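Long-range contacts in DUF5638 domain-containing protein (Legionella pneumophila subsp. pneumophila, PDB 5L1A), which is of unknown function and is predicted to be a membrane protein, represented here by its N-terminal, all-helical portion from the DUF5638 family: residues L10-L15 / F45-F50; T20-F25 / E67-L72; N40-F45 / D100-N105; N82-F87 / F106-E111. All blocks are in the same frame, centred on the assembly; numbering follows the deposited sequence.

Interaction 1. Residues L10-L15 / F45-F50; sequences LLEKRL and FYNSAF. With I3C (5-amino-2,4,6-triiodobenzene-1,3-dicarboxylic acid), chain E.
Phe50 and Leu15 carry most of the buried surface where helix segments 10-15 and 45-50 run antiparallel, 172° between their directions. Leu15 lays its branch point over one face of the Phe50 ring, and its CD1 comes within 3.5 Å of Phe50 CD2. The ring can reach this far because Phe50 holds CG anti to its backbone N (chi1 173°), which sends it across the gap of 11.4 Å between the axes. Leu11 takes the far rim: its CB lies 3.7 Å from Phe50 CE1, while its CD2 sits in the plane of the ring at the edge. Glu12 adds OE1 at 3.5 Å from Phe50 CE2, the carboxylate plane turned 63° from the ring. Asn47 slides past Leu15 in the opposite direction and places OD1 3.5 Å from Leu15 CD1. Asn47 ND2 is bonded to Lys43 O and Asp19 OD2, which fixes that end of the amide, and a water 2.6 Å from Asn47 OD1 probably donates to it. Helix 56-77 packs against this antiparallel helix pair of the all-helical bundle, where Tyr66 meets Leu15 and stacks on Tyr46, and N-terminal residues Ala1, Pro3 and Tyr5 cover Phe50.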
# COMPACT_ATOMS: atom_id res chain seq x y z
N LEU A 10 15.10 0.28 9.99
CA LEU A 10 15.47 0.46 8.59
C LEU A 10 14.29 0.15 7.67
O LEU A 10 14.08 0.84 6.67
CB LEU A 10 16.67 -0.41 8.25
CG LEU A 10 17.90 -0.11 9.11
CD1 LEU A 10 19.02 -1.10 8.82
CD2 LEU A 10 18.36 1.32 8.87
N LEU A 11 13.52 -0.88 8.00
CA LEU A 11 12.32 -1.18 7.23
C LEU A 11 11.26 -0.10 7.40
O LEU A 11 10.48 0.16 6.48
CB LEU A 11 11.76 -2.54 7.63
CG LEU A 11 12.26 -3.77 6.88
CD1 LEU A 11 13.77 -3.75 6.68
CD2 LEU A 11 11.84 -5.03 7.62
N GLU A 12 11.22 0.54 8.58
CA GLU A 12 10.26 1.61 8.81
C GLU A 12 10.52 2.81 7.91
O GLU A 12 9.58 3.46 7.45
CB GLU A 12 10.30 2.03 10.28
CG GLU A 12 9.36 3.17 10.64
CD GLU A 12 7.90 2.77 10.55
OE1 GLU A 12 7.59 1.58 10.79
OE2 GLU A 12 7.06 3.64 10.24
N LYS A 13 11.79 3.11 7.63
CA LYS A 13 12.12 4.23 6.75
C LYS A 13 11.53 4.04 5.36
O LYS A 13 11.22 5.02 4.68
CB LYS A 13 13.63 4.43 6.68
CG LYS A 13 14.27 4.86 8.00
CD LYS A 13 15.77 5.10 7.85
CE LYS A 13 16.38 5.72 9.10
NZ LYS A 13 16.32 4.80 10.28
N ARG A 14 11.38 2.79 4.92
CA ARG A 14 10.76 2.55 3.62
C ARG A 14 9.24 2.59 3.70
O ARG A 14 8.59 2.90 2.69
CB ARG A 14 11.23 1.21 3.05
CG ARG A 14 12.67 1.24 2.56
CD ARG A 14 12.90 0.17 1.52
NE ARG A 14 13.26 -1.11 2.12
CZ ARG A 14 13.06 -2.29 1.54
NH1 ARG A 14 12.49 -2.35 0.34
NH2 ARG A 14 13.43 -3.39 2.15
N LEU A 15 8.66 2.27 4.86
CA LEU A 15 7.23 2.47 5.05
C LEU A 15 6.86 3.94 4.87
O LEU A 15 5.84 4.26 4.26
CB LEU A 15 6.80 2.00 6.44
CG LEU A 15 6.18 0.62 6.63
CD1 LEU A 15 5.52 0.56 8.00
CD2 LEU A 15 5.17 0.29 5.55
N PHE A 45 -3.88 0.13 6.35
CA PHE A 45 -3.76 -1.30 6.06
C PHE A 45 -2.31 -1.75 6.04
O PHE A 45 -1.96 -2.78 6.64
CB PHE A 45 -4.45 -1.61 4.73
CG PHE A 45 -4.19 -3.01 4.23
CD1 PHE A 45 -4.91 -4.08 4.72
CD2 PHE A 45 -3.22 -3.25 3.27
CE1 PHE A 45 -4.67 -5.36 4.26
CE2 PHE A 45 -2.98 -4.53 2.81
CZ PHE A 45 -3.70 -5.58 3.31
N TYR A 46 -1.44 -1.02 5.35
CA TYR A 46 -0.06 -1.47 5.22
C TYR A 46 0.76 -1.19 6.47
O TYR A 46 1.57 -2.02 6.88
CB TYR A 46 0.59 -0.83 3.99
CG TYR A 46 0.05 -1.36 2.69
CD1 TYR A 46 0.42 -2.61 2.23
CD2 TYR A 46 -0.83 -0.61 1.93
CE1 TYR A 46 -0.07 -3.11 1.03
CE2 TYR A 46 -1.33 -1.10 0.73
CZ TYR A 46 -0.94 -2.35 0.29
OH TYR A 46 -1.44 -2.83 -0.90
N ASN A 47 0.56 -0.02 7.08
CA ASN A 47 1.27 0.29 8.32
C ASN A 47 0.89 -0.66 9.44
O ASN A 47 1.76 -1.15 10.16
CB ASN A 47 1.01 1.75 8.71
CG ASN A 47 1.92 2.72 7.98
OD1 ASN A 47 3.04 2.99 8.43
ND2 ASN A 47 1.45 3.25 6.86
N SER A 48 -0.41 -0.95 9.60
CA SER A 48 -0.82 -1.89 10.64
C SER A 48 -0.31 -3.29 10.36
O SER A 48 0.02 -4.02 11.30
CB SER A 48 -2.35 -1.93 10.76
OG SER A 48 -2.88 -0.66 11.10
N ALA A 49 -0.23 -3.68 9.09
CA ALA A 49 0.27 -5.02 8.76
C ALA A 49 1.75 -5.15 9.09
O ALA A 49 2.20 -6.22 9.52
CB ALA A 49 0.01 -5.34 7.29
N PHE A 50 2.52 -4.08 8.90
CA PHE A 50 3.94 -4.13 9.24
C PHE A 50 4.15 -4.17 10.75
O PHE A 50 5.02 -4.89 11.25
CB PHE A 50 4.68 -2.94 8.63
CG PHE A 50 6.12 -2.83 9.08
CD1 PHE A 50 7.11 -3.54 8.44
CD2 PHE A 50 6.46 -2.01 10.15
CE1 PHE A 50 8.43 -3.44 8.85
CE2 PHE A 50 7.77 -1.91 10.56
CZ PHE A 50 8.76 -2.62 9.91
I3 I3C E . 2.13 -9.38 2.74
I2 I3C E . -2.61 -7.77 6.52
I1 I3C E . -1.53 -13.67 5.19
O8 I3C E . 1.84 -12.92 4.03
O9 I3C E . 0.60 -12.67 2.25
C10 I3C E . -2.99 -10.97 6.54
N13 I3C E . 0.03 -7.49 4.51
C1 I3C E . 0.12 -11.28 4.12
C6 I3C E . 0.49 -9.85 3.96
C5 I3C E . -0.30 -8.80 4.65
C4 I3C E . -1.45 -9.18 5.51
C3 I3C E . -1.81 -10.61 5.67
C2 I3C E . -1.03 -11.66 4.98
C7 I3C E . 0.91 -12.36 3.42
O11 I3C E . -4.13 -10.95 6.03
O12 I3C E . -2.80 -11.28 7.73
O HOH W 1 3.73 3.02 10.93

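Interaction 2. Residues T20-F25 / E67-L72; sequences TQLNQF and ENFISL
Ile70 turns CG1 anti to its carbonyl carbon (chi1 -68°), which leaves CG2 anti to the backbone N and aims its two branches at different partners on segment 20-25. The ethyl branch goes to Leu22: Ile70 CD1 stands 3.5 Å from Leu22 CG, with both Leu22 methyls 4.1 Å from that carbon, so it comes at the branch carbon from its hydrogen side, equally far from the two methyls. The CG2 methyl serves the other side, 3.6 Å from Gln21 CG and 4.0 Å from Phe25 CE2. Gln21 bends at chi2 (62°), and the contact is therefore made by its aliphatic part while the amide turns off. The segments belong to helices 8-25 and 56-77 of an all-helical bundle, nearly parallel here at 13° with axes 10.7 Å apart, and Ile70 accounts for 86 Å² of the area they hide. Leu39, Ile42 and Lys43 of helix 33-51 touch Leu22. Phe25 brings the edge of its ring to the backbone of Ile70, CE2 lying 3.8 Å from Ile70 O near the ring plane. One face of that ring rests on Gln21 O of its own helix. Deeper in, Leu22 CD1 approaches the edge of the Phe69 ring.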
# COMPACT_ATOMS: atom_id res chain seq x y z
N THR A 20 4.70 8.89 2.14
CA THR A 20 4.98 10.20 1.56
C THR A 20 4.70 10.21 0.06
O THR A 20 4.17 11.19 -0.47
CB THR A 20 6.44 10.59 1.83
OG1 THR A 20 6.68 10.58 3.24
CG2 THR A 20 6.74 11.98 1.28
N GLN A 21 5.07 9.13 -0.63
CA GLN A 21 4.82 9.05 -2.06
C GLN A 21 3.33 9.07 -2.37
O GLN A 21 2.92 9.65 -3.39
CB GLN A 21 5.46 7.78 -2.63
CG GLN A 21 5.35 7.67 -4.14
CD GLN A 21 6.06 8.80 -4.85
OE1 GLN A 21 7.29 8.82 -4.94
NE2 GLN A 21 5.29 9.75 -5.35
N LEU A 22 2.51 8.47 -1.51
CA LEU A 22 1.06 8.53 -1.71
C LEU A 22 0.55 9.95 -1.58
O LEU A 22 -0.26 10.40 -2.39
CB LEU A 22 0.35 7.60 -0.73
CG LEU A 22 -0.10 6.24 -1.25
CD1 LEU A 22 -0.86 5.47 -0.18
CD2 LEU A 22 -0.95 6.39 -2.51
N ASN A 23 1.01 10.68 -0.55
CA ASN A 23 0.59 12.06 -0.38
C ASN A 23 0.99 12.91 -1.58
O ASN A 23 0.19 13.73 -2.06
CB ASN A 23 1.19 12.65 0.90
CG ASN A 23 0.71 11.94 2.15
OD1 ASN A 23 -0.24 11.16 2.11
ND2 ASN A 23 1.37 12.21 3.27
N GLN A 24 2.21 12.72 -2.09
CA GLN A 24 2.68 13.54 -3.21
C GLN A 24 1.92 13.23 -4.49
O GLN A 24 1.80 14.11 -5.36
CB GLN A 24 4.18 13.35 -3.40
CG GLN A 24 5.02 13.88 -2.25
CD GLN A 24 6.50 13.62 -2.43
OE1 GLN A 24 6.89 12.73 -3.19
NE2 GLN A 24 7.33 14.39 -1.74
N PHE A 25 1.43 12.00 -4.65
CA PHE A 25 0.56 11.68 -5.77
C PHE A 25 -0.66 12.60 -5.79
O PHE A 25 -0.99 13.20 -6.81
CB PHE A 25 0.11 10.22 -5.71
CG PHE A 25 1.16 9.23 -6.15
CD1 PHE A 25 2.17 9.61 -7.02
CD2 PHE A 25 1.12 7.92 -5.70
CE1 PHE A 25 3.13 8.70 -7.43
CE2 PHE A 25 2.08 7.00 -6.10
CZ PHE A 25 3.08 7.39 -6.97
N GLU A 67 5.37 -1.32 -1.46
CA GLU A 67 6.12 -0.68 -2.54
C GLU A 67 5.56 -1.04 -3.91
O GLU A 67 5.45 -0.18 -4.78
CB GLU A 67 7.59 -1.05 -2.44
CG GLU A 67 8.30 -0.39 -1.28
CD GLU A 67 9.57 -1.10 -0.90
OE1 GLU A 67 9.77 -2.25 -1.32
OE2 GLU A 67 10.38 -0.49 -0.16
N ASN A 68 5.21 -2.31 -4.11
CA ASN A 68 4.59 -2.71 -5.37
C ASN A 68 3.24 -2.03 -5.55
O ASN A 68 2.88 -1.64 -6.67
CB ASN A 68 4.42 -4.23 -5.43
CG ASN A 68 5.75 -4.96 -5.49
OD1 ASN A 68 6.71 -4.48 -6.09
ND2 ASN A 68 5.81 -6.13 -4.86
N PHE A 69 2.48 -1.87 -4.46
CA PHE A 69 1.22 -1.15 -4.54
C PHE A 69 1.43 0.30 -4.98
O PHE A 69 0.67 0.83 -5.79
CB PHE A 69 0.49 -1.20 -3.20
CG PHE A 69 -0.68 -0.26 -3.09
CD1 PHE A 69 -1.92 -0.60 -3.61
CD2 PHE A 69 -0.54 0.97 -2.46
CE1 PHE A 69 -2.99 0.27 -3.51
CE2 PHE A 69 -1.61 1.85 -2.36
CZ PHE A 69 -2.84 1.49 -2.88
N ILE A 70 2.47 0.95 -4.45
CA ILE A 70 2.77 2.32 -4.83
C ILE A 70 3.07 2.41 -6.32
O ILE A 70 2.61 3.32 -7.01
CB ILE A 70 3.93 2.88 -3.98
CG1 ILE A 70 3.48 3.03 -2.52
CG2 ILE A 70 4.42 4.20 -4.53
CD1 ILE A 70 2.26 3.89 -2.37
N SER A 71 3.86 1.46 -6.84
CA SER A 71 4.16 1.44 -8.26
C SER A 71 2.90 1.31 -9.10
O SER A 71 2.76 1.95 -10.15
CB SER A 71 5.13 0.31 -8.59
OG SER A 71 6.40 0.55 -8.01
N LEU A 72 1.96 0.48 -8.65
CA LEU A 72 0.72 0.29 -9.40
C LEU A 72 -0.14 1.56 -9.38
O LEU A 72 -0.75 1.91 -10.39
CB LEU A 72 -0.06 -0.90 -8.84
CG LEU A 72 0.63 -2.25 -8.98
CD1 LEU A 72 -0.21 -3.35 -8.36
CD2 LEU A 72 0.91 -2.55 -10.45

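Interaction 3. Residues N40-F45 / D100-N105; sequences NQIKYF and DVIIAN. With I3C (5-amino-2,4,6-triiodobenzene-1,3-dicarboxylic acid), chain D.
Ile102, the residue that loses most surface to segment 40-45, has an uncommon rotamer for a helix: its CG1 stands between the backbone N and the carbonyl carbon (chi1 63°), the crowded position. With CG1 there and the chain extended beyond it, CD1 is carried to the Phe45 side, 4.2 Å from Phe45 CB, while CG2 is left for Gln41. Gln41 is stretched out, and the methyl lies against one face of its flat amide, Ile102 CG2 3.4 Å from Gln41 OE1. The two isoleucine branches thus meet residues one helical turn apart on the partner.

Helices 33-51 and 97-110 cross here at -131°, with axes 10.4 Å apart, as members of a bundle of five helices; the closest CA pair is Ile42 and Ile102. Ile42 and Ile103 form the more deeply buried side of the crossing. Their side chains meet at about a right angle, with Ile42 CD1 4.1 Å from Ile103 CG1, and the same methyl is 4.0 Å from Ile102 O. No hydrogen bond crosses; the one polar side chain in the contact is the exposed Gln41. Ile42 continues inward onto Leu22, Phe69 and Phe106, and Ile103 onto Ile90.

A bound triiodobenzene compound lies against another face of segment 100-105. Its iodine I3 is 3.7 Å from Ala104 CB, and Val101 CG2 comes to 3.8 Å from its amino nitrogen N13. Phe87 of helix 83-90 completes this site, and Asp100 OD2 stands 2.8 Å from the carboxylate oxygen O8 of the compound.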
# COMPACT_ATOMS: atom_id res chain seq x y z
N ASN A 40 -6.61 7.09 3.60
CA ASN A 40 -6.19 6.76 4.96
C ASN A 40 -6.41 5.29 5.27
O ASN A 40 -5.65 4.71 6.05
CB ASN A 40 -6.95 7.63 5.97
CG ASN A 40 -6.41 9.03 6.05
OD1 ASN A 40 -5.46 9.30 6.79
ND2 ASN A 40 -7.00 9.95 5.30
N GLN A 41 -7.44 4.68 4.69
CA GLN A 41 -7.67 3.25 4.89
C GLN A 41 -6.52 2.43 4.30
O GLN A 41 -6.06 1.46 4.91
CB GLN A 41 -9.01 2.86 4.27
CG GLN A 41 -9.44 1.42 4.50
CD GLN A 41 -10.83 1.14 3.92
OE1 GLN A 41 -11.13 1.52 2.79
NE2 GLN A 41 -11.67 0.49 4.71
N ILE A 42 -6.05 2.82 3.12
CA ILE A 42 -4.94 2.12 2.48
C ILE A 42 -3.68 2.22 3.34
O ILE A 42 -3.00 1.22 3.59
CB ILE A 42 -4.69 2.67 1.07
CG1 ILE A 42 -5.73 2.11 0.09
CG2 ILE A 42 -3.29 2.35 0.61
CD1 ILE A 42 -5.69 0.60 -0.05
N LYS A 43 -3.36 3.43 3.81
CA LYS A 43 -2.14 3.60 4.59
C LYS A 43 -2.25 2.90 5.93
O LYS A 43 -1.26 2.35 6.42
CB LYS A 43 -1.83 5.08 4.77
CG LYS A 43 -1.67 5.81 3.44
CD LYS A 43 -0.73 6.99 3.55
CE LYS A 43 -1.31 8.09 4.39
NZ LYS A 43 -0.38 9.25 4.45
N TYR A 44 -3.43 2.89 6.54
CA TYR A 44 -3.64 2.13 7.76
C TYR A 44 -3.45 0.63 7.52
O TYR A 44 -2.90 -0.06 8.38
CB TYR A 44 -5.03 2.42 8.32
CG TYR A 44 -5.41 1.58 9.51
CD1 TYR A 44 -5.00 1.93 10.80
CD2 TYR A 44 -6.19 0.44 9.36
CE1 TYR A 44 -5.36 1.16 11.89
CE2 TYR A 44 -6.55 -0.33 10.44
CZ TYR A 44 -6.14 0.03 11.70
OH TYR A 44 -6.50 -0.74 12.78
N PHE A 45 -3.88 0.13 6.35
CA PHE A 45 -3.76 -1.30 6.06
C PHE A 45 -2.31 -1.75 6.04
O PHE A 45 -1.96 -2.78 6.64
CB PHE A 45 -4.45 -1.61 4.73
CG PHE A 45 -4.19 -3.01 4.23
CD1 PHE A 45 -4.91 -4.08 4.72
CD2 PHE A 45 -3.22 -3.25 3.27
CE1 PHE A 45 -4.67 -5.36 4.26
CE2 PHE A 45 -2.98 -4.53 2.81
CZ PHE A 45 -3.70 -5.58 3.31
N ASP A 100 -8.63 -7.16 -0.84
CA ASP A 100 -8.97 -7.13 -2.26
C ASP A 100 -9.94 -6.00 -2.57
O ASP A 100 -9.79 -5.29 -3.58
CB ASP A 100 -9.57 -8.47 -2.69
CG ASP A 100 -8.52 -9.45 -3.18
OD1 ASP A 100 -7.32 -9.17 -3.02
OD2 ASP A 100 -8.89 -10.51 -3.72
N VAL A 101 -10.94 -5.81 -1.71
CA VAL A 101 -11.99 -4.82 -1.97
C VAL A 101 -11.43 -3.41 -1.92
O VAL A 101 -11.67 -2.60 -2.82
CB VAL A 101 -13.15 -5.01 -0.98
CG1 VAL A 101 -14.15 -3.88 -1.12
CG2 VAL A 101 -13.82 -6.35 -1.19
N ILE A 102 -10.67 -3.09 -0.87
CA ILE A 102 -10.18 -1.73 -0.72
C ILE A 102 -9.09 -1.42 -1.74
O ILE A 102 -8.97 -0.27 -2.20
CB ILE A 102 -9.69 -1.48 0.73
CG1 ILE A 102 -8.50 -2.39 1.06
CG2 ILE A 102 -10.82 -1.71 1.72
CD1 ILE A 102 -7.98 -2.21 2.47
N ILE A 103 -8.30 -2.41 -2.13
CA ILE A 103 -7.22 -2.16 -3.08
C ILE A 103 -7.78 -2.02 -4.50
O ILE A 103 -7.33 -1.16 -5.27
CB ILE A 103 -6.16 -3.27 -3.00
CG1 ILE A 103 -5.39 -3.18 -1.68
CG2 ILE A 103 -5.20 -3.19 -4.17
CD1 ILE A 103 -4.45 -4.34 -1.43
N ALA A 104 -8.75 -2.86 -4.86
CA ALA A 104 -9.38 -2.72 -6.17
C ALA A 104 -10.15 -1.41 -6.29
O ALA A 104 -10.10 -0.74 -7.32
CB ALA A 104 -10.30 -3.90 -6.45
N ASN A 105 -10.86 -1.03 -5.23
CA ASN A 105 -11.58 0.24 -5.24
C ASN A 105 -10.62 1.42 -5.37
O ASN A 105 -10.91 2.39 -6.08
CB ASN A 105 -12.44 0.37 -3.99
CG ASN A 105 -13.10 1.74 -3.87
OD1 ASN A 105 -12.54 2.67 -3.28
ND2 ASN A 105 -14.30 1.87 -4.43
I3 I3C D . -12.22 -6.92 -5.42
I2 I3C D . -18.18 -7.45 -4.02
I1 I3C D . -14.63 -12.51 -4.77
O8 I3C D . -11.65 -10.52 -4.36
O9 I3C D . -12.02 -10.33 -6.51
C10 I3C D . -17.38 -10.71 -4.15
N13 I3C D . -15.30 -6.14 -4.71
C1 I3C D . -13.71 -9.58 -5.03
C6 I3C D . -13.87 -8.11 -5.02
C5 I3C D . -15.18 -7.49 -4.72
C4 I3C D . -16.34 -8.35 -4.43
C3 I3C D . -16.20 -9.83 -4.44
C2 I3C D . -14.88 -10.44 -4.74
C7 I3C D . -12.38 -10.18 -5.32
O11 I3C D . -17.81 -11.48 -5.03
O12 I3C D . -17.92 -10.63 -3.02

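Interaction 4. Residues N82-F87 / F106-E111; sequences NADKAF and FFKVCE. With I3C (5-amino-2,4,6-triiodobenzene-1,3-dicarboxylic acid), chain F; I3C (5-amino-2,4,6-triiodobenzene-1,3-dicarboxylic acid), chain D.
Ala86 sets its methyl over the face of the Phe107 ring, CB 3.7 Å from the ring centroid and 13° off the normal, a CH-pi contact at the centre of a helical hairpin. The two arms, 83-90 and 97-110, follow each other in the chain, and at these segments their directions differ by 149°. The axes come to 8.8 Å, a close spacing that the small Ala83 and Ala86 permit: the CA atoms of Ala83 and Phe107 are 5.0 Å apart. Phe107 keeps CG beside its backbone N, which brings the ring under Ala86, and Leu72 and Val73 of helix 56-77 touch the same ring. Next to it, Ala83 CB presses on the partner backbone, 3.5 Å from Lys108 N, and also meets the aliphatic start of the Lys108 chain. Phe87 turns its ring end to the bound triiodobenzene compound that also touches Asp100 and Ala104, with CZ 3.5 Å from iodine I3.

The Lys108 chain bends at its last two torsions and returns toward segment 82-87. There Lys108 NZ forms a salt bridge with Asp84 OD1 at 3.5 Å, a long one on the exposed rim. At the start of the first arm, Asn82 is the N-cap: its OD1 accepts from Lys85 N at 2.9 Å, with the N-H pointing nearly straight at it (169°).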
# COMPACT_ATOMS: atom_id res chain seq x y z
N ASN A 82 -4.95 0.47 -16.83
CA ASN A 82 -6.24 0.69 -16.21
C ASN A 82 -6.32 -0.06 -14.88
O ASN A 82 -5.44 -0.85 -14.54
CB ASN A 82 -7.39 0.29 -17.15
CG ASN A 82 -7.35 -1.18 -17.56
OD1 ASN A 82 -6.82 -2.03 -16.84
ND2 ASN A 82 -7.92 -1.47 -18.72
N ALA A 83 -7.39 0.20 -14.13
CA ALA A 83 -7.52 -0.37 -12.80
C ALA A 83 -7.60 -1.89 -12.82
O ALA A 83 -7.18 -2.54 -11.87
CB ALA A 83 -8.75 0.22 -12.10
N ASP A 84 -8.14 -2.47 -13.90
CA ASP A 84 -8.22 -3.93 -13.97
C ASP A 84 -6.84 -4.56 -14.10
O ASP A 84 -6.55 -5.56 -13.44
CB ASP A 84 -9.11 -4.35 -15.13
CG ASP A 84 -10.58 -4.09 -14.86
OD1 ASP A 84 -10.91 -3.81 -13.69
OD2 ASP A 84 -11.39 -4.18 -15.81
N LYS A 85 -5.98 -3.99 -14.94
CA LYS A 85 -4.60 -4.47 -15.04
C LYS A 85 -3.92 -4.42 -13.68
O LYS A 85 -3.23 -5.37 -13.28
CB LYS A 85 -3.82 -3.65 -16.06
CG LYS A 85 -4.22 -3.87 -17.51
CD LYS A 85 -3.53 -5.08 -18.10
CE LYS A 85 -3.80 -5.20 -19.59
NZ LYS A 85 -3.19 -6.44 -20.15
N ALA A 86 -4.10 -3.32 -12.95
CA ALA A 86 -3.44 -3.16 -11.65
C ALA A 86 -3.94 -4.19 -10.64
O ALA A 86 -3.13 -4.79 -9.92
CB ALA A 86 -3.67 -1.75 -11.12
N PHE A 87 -5.25 -4.39 -10.56
CA PHE A 87 -5.79 -5.34 -9.60
C PHE A 87 -5.41 -6.77 -9.94
O PHE A 87 -5.16 -7.57 -9.03
CB PHE A 87 -7.31 -5.20 -9.51
CG PHE A 87 -7.94 -6.11 -8.49
CD1 PHE A 87 -7.60 -6.01 -7.14
CD2 PHE A 87 -8.87 -7.07 -8.87
CE1 PHE A 87 -8.17 -6.84 -6.20
CE2 PHE A 87 -9.44 -7.91 -7.93
CZ PHE A 87 -9.09 -7.80 -6.60
N PHE A 106 -9.47 1.35 -4.69
CA PHE A 106 -8.54 2.47 -4.77
C PHE A 106 -7.93 2.60 -6.16
O PHE A 106 -7.67 3.72 -6.62
CB PHE A 106 -7.44 2.32 -3.71
CG PHE A 106 -6.61 3.57 -3.51
CD1 PHE A 106 -7.08 4.62 -2.73
CD2 PHE A 106 -5.37 3.70 -4.12
CE1 PHE A 106 -6.33 5.76 -2.55
CE2 PHE A 106 -4.60 4.84 -3.94
CZ PHE A 106 -5.08 5.88 -3.16
N PHE A 107 -7.71 1.48 -6.85
CA PHE A 107 -7.21 1.56 -8.22
C PHE A 107 -8.22 2.22 -9.15
O PHE A 107 -7.86 3.08 -9.96
CB PHE A 107 -6.86 0.16 -8.74
CG PHE A 107 -5.59 -0.38 -8.18
CD1 PHE A 107 -4.56 0.48 -7.84
CD2 PHE A 107 -5.43 -1.74 -7.98
CE1 PHE A 107 -3.38 -0.01 -7.31
CE2 PHE A 107 -4.25 -2.24 -7.45
CZ PHE A 107 -3.22 -1.37 -7.12
N LYS A 108 -9.49 1.83 -9.04
CA LYS A 108 -10.52 2.44 -9.88
C LYS A 108 -10.72 3.92 -9.57
O LYS A 108 -11.13 4.67 -10.45
CB LYS A 108 -11.84 1.68 -9.71
CG LYS A 108 -11.71 0.18 -9.94
CD LYS A 108 -13.06 -0.47 -10.18
CE LYS A 108 -13.54 -0.24 -11.60
NZ LYS A 108 -12.67 -0.93 -12.60
N VAL A 109 -10.41 4.35 -8.34
CA VAL A 109 -10.50 5.77 -8.01
C VAL A 109 -9.44 6.56 -8.75
O VAL A 109 -9.71 7.64 -9.30
CB VAL A 109 -10.38 5.96 -6.49
CG1 VAL A 109 -10.06 7.40 -6.18
CG2 VAL A 109 -11.66 5.53 -5.79
N CYS A 110 -8.21 6.03 -8.79
CA CYS A 110 -7.12 6.74 -9.46
C CYS A 110 -7.35 6.86 -10.96
O CYS A 110 -6.85 7.80 -11.59
CB CYS A 110 -5.79 6.02 -9.19
SG CYS A 110 -5.38 5.87 -7.45
N GLU A 111 -8.10 5.93 -11.54
CA GLU A 111 -8.39 5.98 -12.97
C GLU A 111 -9.47 7.01 -13.26
O GLU A 111 -10.11 7.52 -12.35
CB GLU A 111 -8.82 4.61 -13.46
I3 I3C F . -11.12 3.08 -20.27
I2 I3C F . -4.98 3.58 -19.44
I1 I3C F . -7.23 -1.38 -22.21
O8 I3C F . -10.66 -0.67 -20.94
O9 I3C F . -10.60 0.47 -22.80
C10 I3C F . -5.06 0.69 -20.94
N13 I3C F . -8.21 4.29 -19.38
C1 I3C F . -8.98 1.00 -21.15
C6 I3C F . -9.19 2.31 -20.49
C5 I3C F . -8.02 3.09 -19.98
C4 I3C F . -6.65 2.54 -20.13
C3 I3C F . -6.44 1.23 -20.79
C2 I3C F . -7.60 0.46 -21.29
C7 I3C F . -10.15 0.21 -21.66
O11 I3C F . -4.35 1.10 -21.88
O12 I3C F . -4.65 -0.16 -20.11
I3 I3C D . -12.22 -6.92 -5.42
I2 I3C D . -18.18 -7.45 -4.02
I1 I3C D . -14.63 -12.51 -4.77
O8 I3C D . -11.65 -10.52 -4.36
O9 I3C D . -12.02 -10.33 -6.51
C10 I3C D . -17.38 -10.71 -4.15
N13 I3C D . -15.30 -6.14 -4.71
C1 I3C D . -13.71 -9.58 -5.03
C6 I3C D . -13.87 -8.11 -5.02
C5 I3C D . -15.18 -7.49 -4.72
C4 I3C D . -16.34 -8.35 -4.43
C3 I3C D . -16.20 -9.83 -4.44
C2 I3C D . -14.88 -10.44 -4.74
C7 I3C D . -12.38 -10.18 -5.32
O11 I3C D . -17.81 -11.48 -5.03
O12 I3C D . -17.92 -10.63 -3.02

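In the fold
From the N terminus, interaction 1 closes first, folding helix 33-51 back antiparallel along helix 8-25. Interaction 2 opens later on helix 8-25 and skips to helix 56-77, so it crosses interaction 1, and the Arg14-Glu67 salt bridge joins the two. Interaction 3 leaves from helix 33-51, inside the span of interaction 2, and ends on helix 97-110; it crosses interactions 1 and 2 and shares Phe45 with the first. Interaction 4 closes the last hairpin, in series with interactions 1 and 2 but crossing interaction 3. No pair nests. Ile42, Phe69, Phe106 and Phe107 join helices 33-51, 56-77 and 97-110 in the interior, while interactions 1 and 2 add helix 8-25 and interaction 4 adds helix 83-90.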